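Local coordinates for flavin reductase domain protein (Arthrobacter sp., PDB 2QCK) that probably binds FMN and catalyses the reduction of flavin, at residues M16-A21 / Y152-Y157; H76-D81 / K112-W117. All blocks are in the same frame, centred on the assembly; numbering follows the deposited sequence.

Interaction 1. Residues M16-A21 / Y152-Y157; sequences MFRRHA and YHSGAY
Arg18 and Ser154 make the hydrogen bond between residues 16-21 and 152-157: NH1 of Arg18 donates to OG of Ser154 over 2.9 Å, with an angle of 157° at the hydrogen and the hydroxyl oxygen at the edge of the guanidinium, in its plane. CG of Arg18, anti to the backbone N (chi1 -169°), lies 3.3 Å from OG of Ser154, and a bend at chi3 brings NH1 round to the same oxygen; hydroxyl and aliphatic shaft are thus packed against each other. NE forms a salt bridge with Glu15 of the same helix, so two nitrogens of the guanidinium have partners, which probably restricts its rotation.

The imidazole of His153 turns an edge to the end of the helix, its ND1 lying 3.4 Å from the carbonyl O of Arg18. Van der Waals contacts gather at Ala21: its methyl meets CB of His153, 4.0 Å from CB to CB, and the backbone O of Tyr152 comes within 3.7 Å of CA of Ala21.

Backbone bonds shape the hairpin: a type I' turn runs from His153 to Ala156, and these two residues bond in both directions, with Ala156 N reaching His153 O at 2.7 Å. Ser154 and Gly155 occupy its corners with the positive phi that marks this turn, and CB of Ser154 points toward residues 16-21.

The turn joining strands 151-153 and 156-162 therefore packs against the exit of helix 10-18, just where the chain enters strand 22-31, while Pro149 of the second subunit packs on His153.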
loop_
_atom_site.group_PDB
_atom_site.type_symbol
_atom_site.label_atom_id
_atom_site.label_comp_id
_atom_site.label_asym_id
_atom_site.label_seq_id
_atom_site.Cartn_x
_atom_site.Cartn_y
_atom_site.Cartn_z
HETATM N N MSE A 16 -14.893 1.879 -1.117
HETATM C CA MSE A 16 -13.823 1.940 -2.114
HETATM C C MSE A 16 -12.563 1.215 -1.637
HETATM O O MSE A 16 -11.895 0.586 -2.449
HETATM C CB MSE A 16 -13.506 3.379 -2.550
HETATM C CG MSE A 16 -14.525 4.059 -3.433
HETATM SE SE MSE A 16 -15.420 2.811 -4.713
HETATM C CE MSE A 16 -13.750 2.190 -5.625
ATOM N N PHE A 17 -12.229 1.262 -0.348
ATOM C CA PHE A 17 -11.060 0.500 0.149
ATOM C C PHE A 17 -11.343 -0.982 0.363
ATOM O O PHE A 17 -10.395 -1.784 0.433
ATOM C CB PHE A 17 -10.354 1.142 1.393
ATOM C CG PHE A 17 -9.446 2.238 1.006
ATOM C CD1 PHE A 17 -8.204 1.955 0.485
ATOM C CD2 PHE A 17 -9.897 3.547 0.998
ATOM C CE1 PHE A 17 -7.408 2.956 0.015
ATOM C CE2 PHE A 17 -9.101 4.567 0.534
ATOM C CZ PHE A 17 -7.858 4.268 0.040
ATOM N N ARG A 18 -12.626 -1.338 0.491
ATOM C CA ARG A 18 -13.044 -2.743 0.372
ATOM C C ARG A 18 -12.726 -3.277 -1.015
ATOM O O ARG A 18 -12.400 -4.427 -1.179
ATOM C CB ARG A 18 -14.550 -2.889 0.623
ATOM C CG ARG A 18 -15.026 -4.337 0.793
ATOM C CD ARG A 18 -16.565 -4.527 0.770
ATOM N NE ARG A 18 -17.180 -4.136 -0.505
ATOM C CZ ARG A 18 -17.071 -4.826 -1.641
ATOM N NH1 ARG A 18 -16.406 -5.977 -1.696
ATOM N NH2 ARG A 18 -17.649 -4.372 -2.743
ATOM N N ARG A 19 -12.829 -2.420 -2.016
ATOM C CA ARG A 19 -12.599 -2.805 -3.396
ATOM C C ARG A 19 -11.148 -2.710 -3.839
ATOM O O ARG A 19 -10.826 -2.986 -5.012
ATOM C CB ARG A 19 -13.440 -1.921 -4.305
ATOM C CG ARG A 19 -14.950 -2.088 -4.126
ATOM C CD ARG A 19 -15.686 -1.364 -5.231
ATOM N NE ARG A 19 -17.115 -1.460 -4.972
ATOM C CZ ARG A 19 -18.063 -1.139 -5.839
ATOM N NH1 ARG A 19 -17.769 -0.696 -7.059
ATOM N NH2 ARG A 19 -19.332 -1.268 -5.475
ATOM N N HIS A 20 -10.272 -2.302 -2.934
ATOM C CA HIS A 20 -8.880 -2.106 -3.258
ATOM C C HIS A 20 -8.127 -3.273 -2.626
ATOM O O HIS A 20 -8.138 -3.413 -1.409
ATOM C CB HIS A 20 -8.446 -0.765 -2.670
ATOM C CG HIS A 20 -7.075 -0.342 -3.057
ATOM N ND1 HIS A 20 -6.723 -0.076 -4.367
ATOM C CD2 HIS A 20 -5.966 -0.123 -2.317
ATOM C CE1 HIS A 20 -5.451 0.282 -4.413
ATOM N NE2 HIS A 20 -4.968 0.270 -3.183
ATOM N N ALA A 21 -7.489 -4.117 -3.432
ATOM C CA ALA A 21 -6.757 -5.277 -2.904
ATOM C C ALA A 21 -5.383 -4.852 -2.366
ATOM O O ALA A 21 -4.885 -3.744 -2.630
ATOM C CB ALA A 21 -6.584 -6.312 -3.998
ATOM N N TYR A 152 -4.801 -9.726 0.345
ATOM C CA TYR A 152 -6.019 -9.626 1.144
ATOM C C TYR A 152 -6.951 -8.660 0.459
ATOM O O TYR A 152 -6.546 -7.588 0.030
ATOM C CB TYR A 152 -5.687 -9.075 2.476
ATOM C CG TYR A 152 -6.787 -9.159 3.475
ATOM C CD1 TYR A 152 -7.102 -10.353 4.065
ATOM C CD2 TYR A 152 -7.530 -8.027 3.846
ATOM C CE1 TYR A 152 -8.079 -10.440 4.992
ATOM C CE2 TYR A 152 -8.547 -8.124 4.797
ATOM C CZ TYR A 152 -8.802 -9.334 5.350
ATOM O OH TYR A 152 -9.786 -9.480 6.306
ATOM N N HIS A 153 -8.200 -9.054 0.323
ATOM C CA HIS A 153 -9.138 -8.288 -0.448
ATOM C C HIS A 153 -10.521 -8.594 0.103
ATOM O O HIS A 153 -10.852 -9.769 0.355
ATOM C CB HIS A 153 -9.053 -8.698 -1.913
ATOM C CG HIS A 153 -10.285 -8.398 -2.687
ATOM N ND1 HIS A 153 -10.922 -7.172 -2.624
ATOM C CD2 HIS A 153 -11.028 -9.168 -3.512
ATOM C CE1 HIS A 153 -12.000 -7.195 -3.389
ATOM N NE2 HIS A 153 -12.085 -8.393 -3.942
ATOM N N SER A 154 -11.289 -7.526 0.293
ATOM C CA SER A 154 -12.648 -7.573 0.817
ATOM C C SER A 154 -12.814 -8.678 1.858
ATOM O O SER A 154 -13.672 -9.541 1.744
ATOM C CB SER A 154 -13.642 -7.772 -0.310
ATOM O OG SER A 154 -14.952 -7.629 0.228
ATOM N N GLY A 155 -11.956 -8.656 2.862
ATOM C CA GLY A 155 -12.053 -9.575 3.978
ATOM C C GLY A 155 -11.592 -10.990 3.738
ATOM O O GLY A 155 -11.811 -11.815 4.596
ATOM N N ALA A 156 -10.900 -11.294 2.633
ATOM C CA ALA A 156 -10.463 -12.665 2.420
ATOM C C ALA A 156 -9.026 -12.678 1.949
ATOM O O ALA A 156 -8.602 -11.776 1.230
ATOM C CB ALA A 156 -11.368 -13.379 1.380
ATOM N N TYR A 157 -8.286 -13.695 2.383
ATOM C CA TYR A 157 -6.960 -13.956 1.849
ATOM C C TYR A 157 -7.087 -14.575 0.475
ATOM O O TYR A 157 -7.831 -15.512 0.283
ATOM C CB TYR A 157 -6.164 -14.857 2.789
ATOM C CG TYR A 157 -5.769 -14.167 4.080
ATOM C CD1 TYR A 157 -4.782 -13.172 4.109
ATOM C CD2 TYR A 157 -6.377 -14.497 5.267
ATOM C CE1 TYR A 157 -4.445 -12.524 5.327
ATOM C CE2 TYR A 157 -6.035 -13.863 6.453
ATOM C CZ TYR A 157 -5.088 -12.886 6.473
ATOM O OH TYR A 157 -4.789 -12.270 7.668
#

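Interaction 2. Residues H76-D81 / K112-W117; sequences HMLGLD and KDVAGW
His76 holds its CG anti to the carbonyl carbon (chi1 -58°), and Trp117 sets its own CG between backbone N and carbonyl carbon (chi1 53°), which turns the indole away from residues 76-81 and leaves CB over the imidazole. The two residues form an antiparallel non-hydrogen-bonded pair where strands 72-77 and 116-127 meet in the antiparallel sheet of the flavin reductase-like domain. CB of Trp117 makes a CH-pi contact over one face of the His76 ring, 4.1 Å from its centroid, while CG2 of Val114 meets the ring edge in plane, 3.8 Å from CD2. ND1 of His76 is hydrogen-bonded to the carbonyl O of Ile26 on strand 22-31. With the ring cut back to an alanine, the Ile26 carbonyl is likely to lose its side-chain partner, and a gap to open beside CG2 of Val114 and CB of Trp117.

Farther along, CD2 of Leu78 touches CG1 of Val114 at 3.8 Å, and helix 83-88 packs on both residues. Met77 uses both backbone groups: its N donates to O of Gly116 at 3.0 Å, and its O accepts from N of Ala115 at 2.9 Å.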
loop_
_atom_site.group_PDB
_atom_site.type_symbol
_atom_site.label_atom_id
_atom_site.label_comp_id
_atom_site.label_asym_id
_atom_site.label_seq_id
_atom_site.Cartn_x
_atom_site.Cartn_y
_atom_site.Cartn_z
ATOM N N HIS A 76 7.914 -8.323 7.279
ATOM C CA HIS A 76 7.936 -9.663 6.662
ATOM C C HIS A 76 6.954 -9.755 5.533
ATOM O O HIS A 76 5.773 -9.501 5.723
ATOM C CB HIS A 76 7.602 -10.728 7.668
ATOM C CG HIS A 76 8.521 -10.729 8.840
ATOM N ND1 HIS A 76 8.467 -9.753 9.813
ATOM C CD2 HIS A 76 9.508 -11.577 9.200
ATOM C CE1 HIS A 76 9.377 -10.012 10.736
ATOM N NE2 HIS A 76 10.027 -11.109 10.381
HETATM N N MSE A 77 7.447 -10.098 4.361
HETATM C CA MSE A 77 6.583 -10.366 3.192
HETATM C C MSE A 77 6.166 -11.822 3.299
HETATM O O MSE A 77 6.960 -12.682 3.703
HETATM C CB MSE A 77 7.349 -10.151 1.895
HETATM C CG MSE A 77 7.442 -8.700 1.504
HETATM SE SE MSE A 77 8.493 -7.561 2.731
HETATM C CE MSE A 77 8.374 -5.881 1.635
ATOM N N LEU A 78 4.909 -12.072 2.957
ATOM C CA LEU A 78 4.236 -13.338 3.185
ATOM C C LEU A 78 3.905 -14.005 1.866
ATOM O O LEU A 78 3.578 -13.347 0.878
ATOM C CB LEU A 78 2.937 -13.089 3.987
ATOM C CG LEU A 78 3.112 -12.507 5.389
ATOM C CD1 LEU A 78 1.833 -12.637 6.204
ATOM C CD2 LEU A 78 4.258 -13.176 6.147
ATOM N N GLY A 79 4.015 -15.326 1.840
ATOM C CA GLY A 79 3.432 -16.093 0.754
ATOM C C GLY A 79 2.187 -16.844 1.176
ATOM O O GLY A 79 1.747 -16.773 2.310
ATOM N N LEU A 80 1.641 -17.621 0.257
ATOM C CA LEU A 80 0.442 -18.393 0.534
ATOM C C LEU A 80 0.605 -19.369 1.674
ATOM O O LEU A 80 -0.341 -19.606 2.406
ATOM C CB LEU A 80 0.020 -19.166 -0.703
ATOM C CG LEU A 80 -0.255 -18.355 -1.942
ATOM C CD1 LEU A 80 -1.064 -19.205 -2.909
ATOM C CD2 LEU A 80 -0.993 -17.078 -1.626
ATOM N N ASP A 81 1.802 -19.922 1.851
ATOM C CA ASP A 81 2.033 -20.834 2.965
ATOM C C ASP A 81 2.075 -20.090 4.297
ATOM O O ASP A 81 2.147 -20.708 5.346
ATOM C CB ASP A 81 3.333 -21.613 2.770
ATOM C CG ASP A 81 3.218 -22.674 1.686
ATOM N N LYS A 112 9.964 -16.876 11.187
ATOM C CA LYS A 112 10.475 -17.957 10.343
ATOM C C LYS A 112 9.623 -18.205 9.120
ATOM O O LYS A 112 8.412 -17.935 9.120
ATOM C CB LYS A 112 10.486 -19.243 11.154
ATOM C CG LYS A 112 11.297 -19.173 12.439
ATOM C CD LYS A 112 11.168 -20.472 13.233
ATOM C CE LYS A 112 12.184 -20.509 14.370
ATOM N NZ LYS A 112 11.919 -21.567 15.404
ATOM N N ASP A 113 10.251 -18.724 8.077
ATOM C CA ASP A 113 9.535 -19.333 6.945
ATOM C C ASP A 113 8.709 -18.362 6.142
ATOM O O ASP A 113 7.689 -18.748 5.601
ATOM C CB ASP A 113 8.604 -20.463 7.422
ATOM C CG ASP A 113 9.342 -21.641 8.027
ATOM O OD1 ASP A 113 10.386 -22.042 7.470
ATOM O OD2 ASP A 113 8.857 -22.162 9.052
ATOM N N VAL A 114 9.130 -17.110 6.051
ATOM C CA VAL A 114 8.377 -16.081 5.292
ATOM C C VAL A 114 9.067 -15.900 3.937
ATOM O O VAL A 114 10.140 -16.489 3.704
ATOM C CB VAL A 114 8.245 -14.716 6.052
ATOM C CG1 VAL A 114 7.444 -14.876 7.341
ATOM C CG2 VAL A 114 9.574 -14.098 6.343
ATOM N N ALA A 115 8.481 -15.090 3.070
ATOM C CA ALA A 115 9.053 -14.819 1.738
ATOM C C ALA A 115 10.380 -14.043 1.811
ATOM O O ALA A 115 11.236 -14.126 0.915
ATOM C CB ALA A 115 8.064 -14.066 0.865
ATOM N N GLY A 116 10.521 -13.285 2.893
ATOM C CA GLY A 116 11.736 -12.598 3.242
ATOM C C GLY A 116 11.379 -11.502 4.202
ATOM O O GLY A 116 10.196 -11.237 4.443
ATOM N N TRP A 117 12.396 -10.900 4.784
ATOM C CA TRP A 117 12.215 -9.767 5.693
ATOM C C TRP A 117 13.242 -8.654 5.494
ATOM O O TRP A 117 14.328 -8.861 4.919
ATOM C CB TRP A 117 12.254 -10.245 7.149
ATOM C CG TRP A 117 13.466 -11.057 7.487
ATOM C CD1 TRP A 117 13.561 -12.407 7.488
ATOM C CD2 TRP A 117 14.748 -10.564 7.883
ATOM N NE1 TRP A 117 14.832 -12.799 7.854
ATOM C CE2 TRP A 117 15.579 -11.679 8.102
ATOM C CE3 TRP A 117 15.271 -9.290 8.078
ATOM C CZ2 TRP A 117 16.892 -11.560 8.494
ATOM C CZ3 TRP A 117 16.578 -9.170 8.445
ATOM C CH2 TRP A 117 17.377 -10.300 8.671
#

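Interactions 1 and 2 are separate contacts on the same antiparallel sheet, their centres 20 Å apart and their nearest atoms about 6 Å apart. Strand 22-31 links them: it follows residues 16-21, pairs with strand 151-153 and also pairs with strand 72-77, whose last residues belong to interaction 2. Interaction 1 is a surface contact, interaction 2 a buried one, yet the dimer brings them together. Met16 of one subunit packs on Met77, Ala115 and Gly116 of the other. Arg19, its NE salt-bridged to Glu15 of its own chain, hydrogen-bonds through NH1 to O of Gly144 of the second subunit and weakly to O of Ala115 there. The helix end of interaction 1 thus meets the partner's strand junction.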